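Local structure of malyl-CoA lyase/beta-methylmalyl-CoA lyase (Methylobacterium extorquens, 5UGR) at residues Glu140-Met145 with Ala170-Arg175; Phe163-Tyr168 with Asp204-Ala209; Ala146-Ile151 with Asn211-Ala216. The protein belongs to the HpcH/HpaI aldolase/citrate lyase family, folds as a TIM barrel and holds a magnesium ion between acidic side chains. One frame throughout, in Å; residues are numbered along the deposited sequence.

Contact 1: residues Glu140-Met145 with Ala170-Arg175. With MG (magnesium ion), chain B.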
loop_
_atom_site.group_PDB
_atom_site.type_symbol
_atom_site.label_atom_id
_atom_site.label_comp_id
_atom_site.label_asym_id
_atom_site.label_seq_id
_atom_site.Cartn_x
_atom_site.Cartn_y
_atom_site.Cartn_z
ATOM N N GLU A 140 12.444 5.732 19.143
ATOM C CA GLU A 140 13.299 5.186 20.214
ATOM C C GLU A 140 13.164 3.669 20.285
ATOM O O GLU A 140 13.524 3.074 21.291
ATOM C CB GLU A 140 12.986 5.830 21.560
ATOM C CG GLU A 140 11.568 5.591 22.075
ATOM C CD GLU A 140 11.304 6.169 23.460
ATOM O OE1 GLU A 140 12.138 5.860 24.339
ATOM O OE2 GLU A 140 10.291 6.866 23.624
ATOM N N THR A 141 12.649 3.076 19.196
ATOM C CA THR A 141 12.520 1.636 19.116
ATOM C C THR A 141 12.818 1.238 17.675
ATOM O O THR A 141 12.708 2.075 16.734
ATOM C CB THR A 141 11.087 1.146 19.450
ATOM O OG1 THR A 141 10.158 1.678 18.489
ATOM C CG2 THR A 141 10.664 1.515 20.854
ATOM N N ALA A 142 13.194 -0.023 17.473
ATOM C CA ALA A 142 13.347 -0.533 16.102
ATOM C C ALA A 142 12.071 -0.496 15.317
ATOM O O ALA A 142 12.083 -0.194 14.126
ATOM C CB ALA A 142 13.897 -1.940 16.162
ATOM N N LEU A 143 10.949 -0.723 15.955
ATOM C CA LEU A 143 9.641 -0.618 15.280
ATOM C C LEU A 143 9.397 0.756 14.734
ATOM O O LEU A 143 8.985 0.906 13.555
ATOM C CB LEU A 143 8.473 -1.039 16.198
ATOM C CG LEU A 143 7.046 -1.120 15.591
ATOM C CD1 LEU A 143 6.944 -2.128 14.462
ATOM C CD2 LEU A 143 6.030 -1.377 16.689
ATOM N N GLY A 144 9.603 1.780 15.563
ATOM C CA GLY A 144 9.427 3.131 15.073
ATOM C C GLY A 144 10.393 3.473 13.939
ATOM O O GLY A 144 10.017 4.128 12.952
ATOM N N MET A 145 11.659 3.041 14.074
ATOM C CA MET A 145 12.618 3.298 13.008
ATOM C C MET A 145 12.192 2.638 11.704
ATOM O O MET A 145 12.381 3.201 10.622
ATOM C CB MET A 145 14.003 2.821 13.439
ATOM C CG MET A 145 15.101 3.204 12.499
ATOM S SD MET A 145 15.365 4.991 12.258
ATOM C CE MET A 145 15.941 5.469 13.877
ATOM N N ALA A 170 18.565 -0.119 23.330
ATOM C CA ALA A 170 17.969 -1.249 24.047
ATOM C C ALA A 170 17.100 -2.113 23.131
ATOM O O ALA A 170 17.139 -3.335 23.151
ATOM C CB ALA A 170 17.178 -0.757 25.246
ATOM N N SER A 171 16.322 -1.450 22.288
ATOM C CA SER A 171 15.410 -2.117 21.368
ATOM C C SER A 171 16.171 -2.950 20.325
ATOM O O SER A 171 15.706 -4.009 19.901
ATOM C CB SER A 171 14.511 -1.074 20.653
ATOM O OG SER A 171 13.591 -1.676 19.782
ATOM N N THR A 172 17.316 -2.439 19.885
ATOM C CA THR A 172 18.104 -3.143 18.865
ATOM C C THR A 172 19.081 -4.164 19.468
ATOM O O THR A 172 19.721 -4.948 18.746
ATOM C CB THR A 172 18.866 -2.178 17.931
ATOM O OG1 THR A 172 19.681 -1.276 18.684
ATOM C CG2 THR A 172 17.911 -1.398 16.996
ATOM N N ARG A 173 19.176 -4.182 20.797
ATOM C CA ARG A 173 20.154 -4.995 21.589
ATOM C C ARG A 173 21.608 -4.538 21.311
ATOM O O ARG A 173 22.569 -5.326 21.464
ATOM C CB ARG A 173 19.937 -6.525 21.406
ATOM C CG ARG A 173 19.884 -7.308 22.693
ATOM C CD ARG A 173 19.770 -8.825 22.548
ATOM N NE ARG A 173 21.039 -9.662 22.426
ATOM C CZ ARG A 173 21.112 -10.881 21.851
ATOM N NH1 ARG A 173 20.037 -11.424 21.252
ATOM N NH2 ARG A 173 22.283 -11.567 21.810
ATOM N N ALA A 174 21.803 -3.267 20.925
ATOM C CA ALA A 174 23.095 -2.702 20.785
ATOM C C ALA A 174 23.832 -2.805 22.090
ATOM O O ALA A 174 23.230 -2.684 23.203
ATOM C CB ALA A 174 23.006 -1.273 20.305
ATOM N N ARG A 175 25.161 -2.975 21.983
ATOM C CA ARG A 175 25.973 -3.111 23.205
ATOM C C ARG A 175 26.213 -1.702 23.664
ATOM O O ARG A 175 26.922 -0.941 23.025
ATOM C CB ARG A 175 27.231 -3.914 22.932
ATOM C CG ARG A 175 26.900 -5.385 22.642
ATOM C CD ARG A 175 28.117 -6.212 22.309
ATOM N NE ARG A 175 27.789 -7.612 22.486
ATOM C CZ ARG A 175 28.647 -8.619 22.353
ATOM N NH1 ARG A 175 29.922 -8.421 21.897
ATOM N NH2 ARG A 175 28.212 -9.834 22.663
HETATM MG MG MG B . 12.280 6.215 26.315
HETATM O O HOH W 1 10.853 7.688 26.160
HETATM O O HOH W 2 13.759 7.626 25.973
HETATM O O HOH W 3 10.736 4.856 26.842
#

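Contact 2: residues Phe163-Tyr168 with Asp204-Ala209. With MG (magnesium ion), chain B.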
loop_
_atom_site.group_PDB
_atom_site.type_symbol
_atom_site.label_atom_id
_atom_site.label_comp_id
_atom_site.label_asym_id
_atom_site.label_seq_id
_atom_site.Cartn_x
_atom_site.Cartn_y
_atom_site.Cartn_z
ATOM N N PHE A 163 15.411 11.475 18.244
ATOM C CA PHE A 163 16.076 10.179 18.228
ATOM C C PHE A 163 16.430 9.790 19.638
ATOM O O PHE A 163 17.383 10.307 20.227
ATOM C CB PHE A 163 17.259 10.213 17.311
ATOM C CG PHE A 163 18.078 8.981 17.350
ATOM C CD1 PHE A 163 17.477 7.753 17.177
ATOM C CD2 PHE A 163 19.450 9.037 17.671
ATOM C CE1 PHE A 163 18.247 6.587 17.270
ATOM C CE2 PHE A 163 20.214 7.870 17.726
ATOM C CZ PHE A 163 19.608 6.667 17.561
ATOM N N GLY A 164 15.667 8.828 20.187
ATOM C CA GLY A 164 15.900 8.345 21.551
ATOM C C GLY A 164 16.973 7.293 21.580
ATOM O O GLY A 164 16.686 6.083 21.608
ATOM N N VAL A 165 18.221 7.732 21.578
ATOM C CA VAL A 165 19.362 6.833 21.364
ATOM C C VAL A 165 19.467 5.687 22.363
ATOM O O VAL A 165 19.818 4.573 21.976
ATOM C CB VAL A 165 20.684 7.637 21.214
ATOM C CG1 VAL A 165 21.027 8.358 22.513
ATOM C CG2 VAL A 165 21.822 6.713 20.755
ATOM N N ALA A 166 19.223 5.950 23.640
ATOM C CA ALA A 166 19.422 4.869 24.624
ATOM C C ALA A 166 18.351 3.798 24.541
ATOM O O ALA A 166 18.618 2.555 24.578
ATOM C CB ALA A 166 19.498 5.445 26.036
ATOM N N ASP A 167 17.108 4.251 24.374
ATOM C CA ASP A 167 15.999 3.301 24.188
ATOM C C ASP A 167 16.065 2.587 22.843
ATOM O O ASP A 167 15.721 1.390 22.733
ATOM C CB ASP A 167 14.638 3.880 24.580
ATOM C CG ASP A 167 14.476 3.972 26.108
ATOM O OD1 ASP A 167 15.189 3.260 26.831
ATOM O OD2 ASP A 167 13.571 4.689 26.558
ATOM N N TYR A 168 16.574 3.296 21.829
ATOM C CA TYR A 168 16.799 2.648 20.553
ATOM C C TYR A 168 17.862 1.550 20.668
ATOM O O TYR A 168 17.686 0.435 20.137
ATOM C CB TYR A 168 17.196 3.670 19.487
ATOM C CG TYR A 168 17.571 3.096 18.166
ATOM C CD1 TYR A 168 16.608 2.753 17.251
ATOM C CD2 TYR A 168 18.894 2.902 17.830
ATOM C CE1 TYR A 168 16.944 2.248 16.010
ATOM C CE2 TYR A 168 19.256 2.370 16.580
ATOM C CZ TYR A 168 18.274 2.044 15.682
ATOM O OH TYR A 168 18.587 1.554 14.438
ATOM N N ASP A 204 30.434 5.231 13.350
ATOM C CA ASP A 204 29.344 5.892 14.086
ATOM C C ASP A 204 28.201 4.900 14.243
ATOM O O ASP A 204 27.473 4.652 13.292
ATOM C CB ASP A 204 28.905 7.128 13.314
ATOM C CG ASP A 204 27.799 7.911 13.981
ATOM O OD1 ASP A 204 27.223 7.448 14.974
ATOM O OD2 ASP A 204 27.509 9.013 13.456
ATOM N N PRO A 205 27.954 4.406 15.478
ATOM C CA PRO A 205 26.910 3.395 15.667
ATOM C C PRO A 205 25.503 3.902 15.411
ATOM O O PRO A 205 24.585 3.098 15.248
ATOM C CB PRO A 205 27.048 2.984 17.128
ATOM C CG PRO A 205 27.880 3.994 17.736
ATOM C CD PRO A 205 28.617 4.779 16.721
ATOM N N TRP A 206 25.330 5.221 15.401
ATOM C CA TRP A 206 24.014 5.829 15.230
ATOM C C TRP A 206 23.820 6.470 13.859
ATOM O O TRP A 206 22.781 7.099 13.628
ATOM C CB TRP A 206 23.713 6.830 16.368
ATOM C CG TRP A 206 24.204 6.379 17.706
ATOM C CD1 TRP A 206 25.201 6.964 18.453
ATOM C CD2 TRP A 206 23.841 5.164 18.391
ATOM N NE1 TRP A 206 25.417 6.219 19.578
ATOM C CE2 TRP A 206 24.608 5.107 19.566
ATOM C CE3 TRP A 206 22.893 4.174 18.163
ATOM C CZ2 TRP A 206 24.515 4.031 20.458
ATOM C CZ3 TRP A 206 22.827 3.110 19.055
ATOM C CH2 TRP A 206 23.631 3.058 20.170
ATOM N N LEU A 207 24.789 6.309 12.951
ATOM C CA LEU A 207 24.722 6.931 11.616
ATOM C C LEU A 207 23.459 6.516 10.898
ATOM O O LEU A 207 22.721 7.360 10.356
ATOM C CB LEU A 207 25.975 6.558 10.807
ATOM C CG LEU A 207 26.107 7.191 9.429
ATOM C CD1 LEU A 207 27.583 7.274 9.047
ATOM C CD2 LEU A 207 25.300 6.477 8.355
ATOM N N PHE A 208 23.179 5.209 10.858
ATOM C CA PHE A 208 22.001 4.768 10.137
ATOM C C PHE A 208 20.702 5.350 10.678
ATOM O O PHE A 208 19.881 5.934 9.954
ATOM C CB PHE A 208 21.966 3.230 10.075
ATOM C CG PHE A 208 20.767 2.706 9.293
ATOM C CD1 PHE A 208 19.523 2.475 9.917
ATOM C CD2 PHE A 208 20.863 2.507 7.945
ATOM C CE1 PHE A 208 18.454 2.005 9.208
ATOM C CE2 PHE A 208 19.773 2.054 7.224
ATOM C CZ PHE A 208 18.569 1.785 7.847
ATOM N N ALA A 209 20.545 5.220 11.984
ATOM C CA ALA A 209 19.371 5.720 12.664
ATOM C C ALA A 209 19.168 7.214 12.480
ATOM O O ALA A 209 18.070 7.690 12.142
ATOM C CB ALA A 209 19.444 5.386 14.146
HETATM MG MG MG B . 12.280 6.215 26.315
HETATM O O HOH W 2 13.759 7.626 25.973
HETATM O O HOH W 3 10.736 4.856 26.842
HETATM O O HOH W 1 10.853 7.688 26.160
#

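Contact 3: residues Ala146-Ile151 with Asn211-Ala216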
loop_
_atom_site.group_PDB
_atom_site.type_symbol
_atom_site.label_atom_id
_atom_site.label_comp_id
_atom_site.label_asym_id
_atom_site.label_seq_id
_atom_site.Cartn_x
_atom_site.Cartn_y
_atom_site.Cartn_z
ATOM N N ALA A 146 11.653 1.427 11.785
ATOM C CA ALA A 146 11.181 0.709 10.587
ATOM C C ALA A 146 9.974 1.347 9.881
ATOM O O ALA A 146 9.712 1.074 8.704
ATOM C CB ALA A 146 10.846 -0.711 10.974
ATOM N N ASN A 147 9.256 2.250 10.597
ATOM C CA ASN A 147 8.080 2.911 10.117
ATOM C C ASN A 147 8.229 4.436 10.108
ATOM O O ASN A 147 7.231 5.154 9.990
ATOM C CB ASN A 147 6.856 2.479 10.935
ATOM C CG ASN A 147 6.538 1.027 10.707
ATOM O OD1 ASN A 147 6.062 0.671 9.631
ATOM N ND2 ASN A 147 6.793 0.212 11.659
ATOM N N VAL A 148 9.475 4.937 10.166
ATOM C CA VAL A 148 9.650 6.362 10.443
ATOM C C VAL A 148 9.111 7.267 9.352
ATOM O O VAL A 148 8.575 8.347 9.642
ATOM C CB VAL A 148 11.126 6.669 10.783
ATOM C CG1 VAL A 148 12.088 6.430 9.638
ATOM C CG2 VAL A 148 11.284 8.045 11.415
ATOM N N GLU A 149 9.213 6.840 8.090
ATOM C CA GLU A 149 8.742 7.659 7.000
ATOM C C GLU A 149 7.229 7.813 7.039
ATOM O O GLU A 149 6.692 8.900 6.808
ATOM C CB GLU A 149 9.180 7.072 5.655
ATOM C CG GLU A 149 10.683 6.960 5.485
ATOM C CD GLU A 149 11.325 5.694 6.051
ATOM O OE1 GLU A 149 10.636 4.698 6.624
ATOM O OE2 GLU A 149 12.596 5.728 5.910
ATOM N N ALA A 150 6.523 6.716 7.330
ATOM C CA ALA A 150 5.088 6.762 7.519
ATOM C C ALA A 150 4.655 7.559 8.734
ATOM O O ALA A 150 3.652 8.318 8.682
ATOM C CB ALA A 150 4.501 5.324 7.574
ATOM N N ILE A 151 5.409 7.439 9.802
ATOM C CA ILE A 151 5.077 8.244 11.003
ATOM C C ILE A 151 5.181 9.726 10.693
ATOM O O ILE A 151 4.423 10.540 11.213
ATOM C CB ILE A 151 5.991 7.818 12.191
ATOM C CG1 ILE A 151 5.643 6.382 12.650
ATOM C CG2 ILE A 151 5.894 8.798 13.349
ATOM C CD1 ILE A 151 6.721 5.720 13.488
ATOM N N ASN A 211 20.486 9.284 10.194
ATOM C CA ASN A 211 20.256 9.674 8.825
ATOM C C ASN A 211 18.851 9.280 8.392
ATOM O O ASN A 211 18.184 10.025 7.681
ATOM C CB ASN A 211 21.276 9.085 7.866
ATOM C CG ASN A 211 22.604 9.889 7.804
ATOM O OD1 ASN A 211 22.778 10.778 6.957
ATOM N ND2 ASN A 211 23.520 9.585 8.706
ATOM N N ARG A 212 18.393 8.085 8.747
ATOM C CA ARG A 212 17.037 7.702 8.316
ATOM C C ARG A 212 15.996 8.598 8.917
ATOM O O ARG A 212 15.064 9.018 8.208
ATOM C CB ARG A 212 16.746 6.241 8.612
ATOM C CG ARG A 212 15.452 5.773 7.929
ATOM C CD ARG A 212 15.274 4.269 8.100
ATOM N NE ARG A 212 13.952 3.897 7.636
ATOM C CZ ARG A 212 13.444 2.694 7.728
ATOM N NH1 ARG A 212 14.147 1.694 8.297
ATOM N NH2 ARG A 212 12.181 2.529 7.360
ATOM N N MET A 213 16.137 8.895 10.205
ATOM C CA MET A 213 15.177 9.826 10.810
ATOM C C MET A 213 15.257 11.227 10.238
ATOM O O MET A 213 14.207 11.843 9.979
ATOM C CB MET A 213 15.354 9.867 12.338
ATOM C CG MET A 213 14.185 10.502 13.076
ATOM S SD MET A 213 14.492 10.906 14.793
ATOM C CE MET A 213 15.356 12.453 14.552
ATOM N N LEU A 214 16.477 11.689 9.989
ATOM C CA LEU A 214 16.687 12.985 9.338
ATOM C C LEU A 214 15.957 13.080 8.001
ATOM O O LEU A 214 15.273 14.071 7.710
ATOM C CB LEU A 214 18.168 13.227 9.142
ATOM C CG LEU A 214 18.568 14.458 8.292
ATOM C CD1 LEU A 214 18.574 15.679 9.131
ATOM C CD2 LEU A 214 19.839 14.222 7.570
ATOM N N VAL A 215 16.132 12.067 7.154
ATOM C CA VAL A 215 15.509 12.071 5.830
ATOM C C VAL A 215 13.978 12.121 5.976
ATOM O O VAL A 215 13.302 12.910 5.263
ATOM C CB VAL A 215 16.009 10.902 4.960
ATOM C CG1 VAL A 215 15.083 10.686 3.729
ATOM C CG2 VAL A 215 17.449 11.146 4.572
ATOM N N ALA A 216 13.421 11.361 6.910
ATOM C CA ALA A 216 11.977 11.397 7.092
ATOM C C ALA A 216 11.543 12.813 7.483
ATOM O O ALA A 216 10.518 13.336 7.014
ATOM C CB ALA A 216 11.558 10.388 8.154
HETATM O O HOH W 4 14.200 7.934 5.656
#

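Contact 1: residues Glu140-Met145 with Ala170-Arg175
The first backbone N-H of helix 142-146 is taken up by a side chain from another helix: Ala142 N donates to Ser171 OG at 2.9 Å, almost straight at 175°. No other hydrogen bond joins the two segments. Ser171, in the last turn of helix 165-172, reaches across because its OG lies opposite its own backbone N (chi1 -178°), and the hydroxyl also rests against the backbone of the N-cap residue, with OG 3.5 Å from Thr141 CA. Thr141 caps the same helix from within, its OG1 accepting from Gly144 N at 3.0 Å, so two hydroxyls, one local and one from a distant segment, serve two N-H groups of a single first turn. Beside this polar point the packing is slight: Ala142 CB lies 3.6 Å from Ser171 OG and 4.1 Å from the methyl CG2 of Thr172.

Helix 165-172 ends just beyond, in a Schellman motif with Arg173 at positive phi, and Arg173 forms a salt bridge with Glu251 of the second subunit. Thr172 OG1 instead turns back to the carbonyl oxygens of Tyr168 and Ala169.

Glu140, the residue after barrel strand 134-139, extends beyond CG to bind the magnesium ion through OE1 at 2.0 Å. Its other oxygen, OE2, accepts from metal-bound water 1 and from Lys106 N, which limits rotation of the carboxylate. Asp45, Asp167 and three waters complete the site. Ser171 is no direct partner of the metal ligand; by holding Ala142 N it may steady the backbone two residues after Glu140, while the start of the helix, with its partial positive charge, may favour the acceptor oxygen held there.

Contact 2: residues Phe163-Tyr168 with Asp204-Ala209
Trp206 meets Val165, Phe163 and Tyr168, each in a different way, and the turn that carries it sets its place. Asp204 opens this type I turn, which runs to Leu207, and its OD1 accepts from Trp206 N at 3.0 Å, from above the carboxylate plane, in an Asx turn; OD2 is paired with Arg244. Pro205 lays CB over one face of the indole. On the opposite face sits Val165 CG2, 3.5 Å from the centroid of the six-membered ring and 18° off its normal, a CH-pi contact made by the branch that lies opposite Val165 N. The indole is thus sandwiched between two aliphatic groups, and NE1 is hydrogen-bonded to Gly181 O. Trp206 CB touches Phe163 CE2 at 3.9 Å, while CZ3 comes to the edge of the Tyr168 ring, 4.1 Å from CD2.

Phe208 turns to the assembly, where it meets Phe208 of the second and of the third subunit edge-to-face. Ala209, in the first turn of helix 207-220, sets its methyl against two rings: CB is 3.6 Å from Phe163 CE1, and it makes an off-centre CH-pi contact with Tyr168, 4.2 Å from the ring centroid.

Segment 163-168 leads from the sixth barrel strand into helix 165-172, whose Asp167 OD2 binds the magnesium ion at 2.0 Å while its OD1 forms a salt bridge with Arg301 of the second subunit. No hydrogen bond crosses this interface, so the side of segment 163-168 that faces segment 204-209 is held there by aromatic and aliphatic packing, with the carboxylate turned to the metal and that arginine.

Contact 3: residues Ala146-Ile151 with Asn211-Ala216
Arg212 and Glu149 form a side-on salt bridge between two helices on the outside of the TIM barrel: helix 148-151, the second of two short helices after the fifth strand, and long helix 207-220, which precedes the seventh. Both residues have a second deposited conformer, so the bridge holds for the conformers modelled here and may not be permanent.

From CB the Arg212 chain runs extended as far as NE, with CG opposite the backbone N (chi1 -169°). CG passes Glu149 OE2 at 3.5 Å and has Val148 CG1 nearby, and CD continues past the same two groups. NE donates to Glu149 OE2 at 2.9 Å. Beyond CZ, NH2 donates to Glu149 OE1 at 2.8 Å, nearly straight at 173°, using the syn lone pair of that oxygen. The carboxylate meets the guanidinium at its edge, the planes only 27° apart, so each oxygen has its own nitrogen. NH2 also makes a weak bond to Ala146 O, and NH1 extends to a long, weak ion pair with Glu149 of the second subunit.

Under the charged pair the helices close on small apolar groups. Val148 CG2 lies 4.0 Å from Ala216 CB and 4.1 Å from Met213 CG, and the Val148 and Met213 side chains cross at about a right angle; both continue inward onto Met161 and Ile139 of the barrel strands. The small side chain of Ala216 fits a close backbone approach, Ala216 CA to Glu149 CA 4.9 Å. One water ties the two segments together a second time, donating to Glu149 OE2 at 2.7 Å and to Arg212 O.

Overall arrangement
All three contacts are buried, and they share elements: contacts 1 and 2 both use helix 165-172, contacts 2 and 3 both use helix 207-220, and contacts 1 and 3 draw on successive short helices after strand 134-139. Contacts 1 and 2 lie at the C-terminal ends of the barrel strands and each supplies an acidic ligand to the same magnesium ion, yet the first is joined by one hydroxyl-to-backbone bond and the second by aromatic packing. Contact 3, farther from the metal, combines a charged pair with aliphatic packing. Met145 bridges contacts 1 and 2, touching both Tyr168 and Ala209, while neighbouring subunits reach all three.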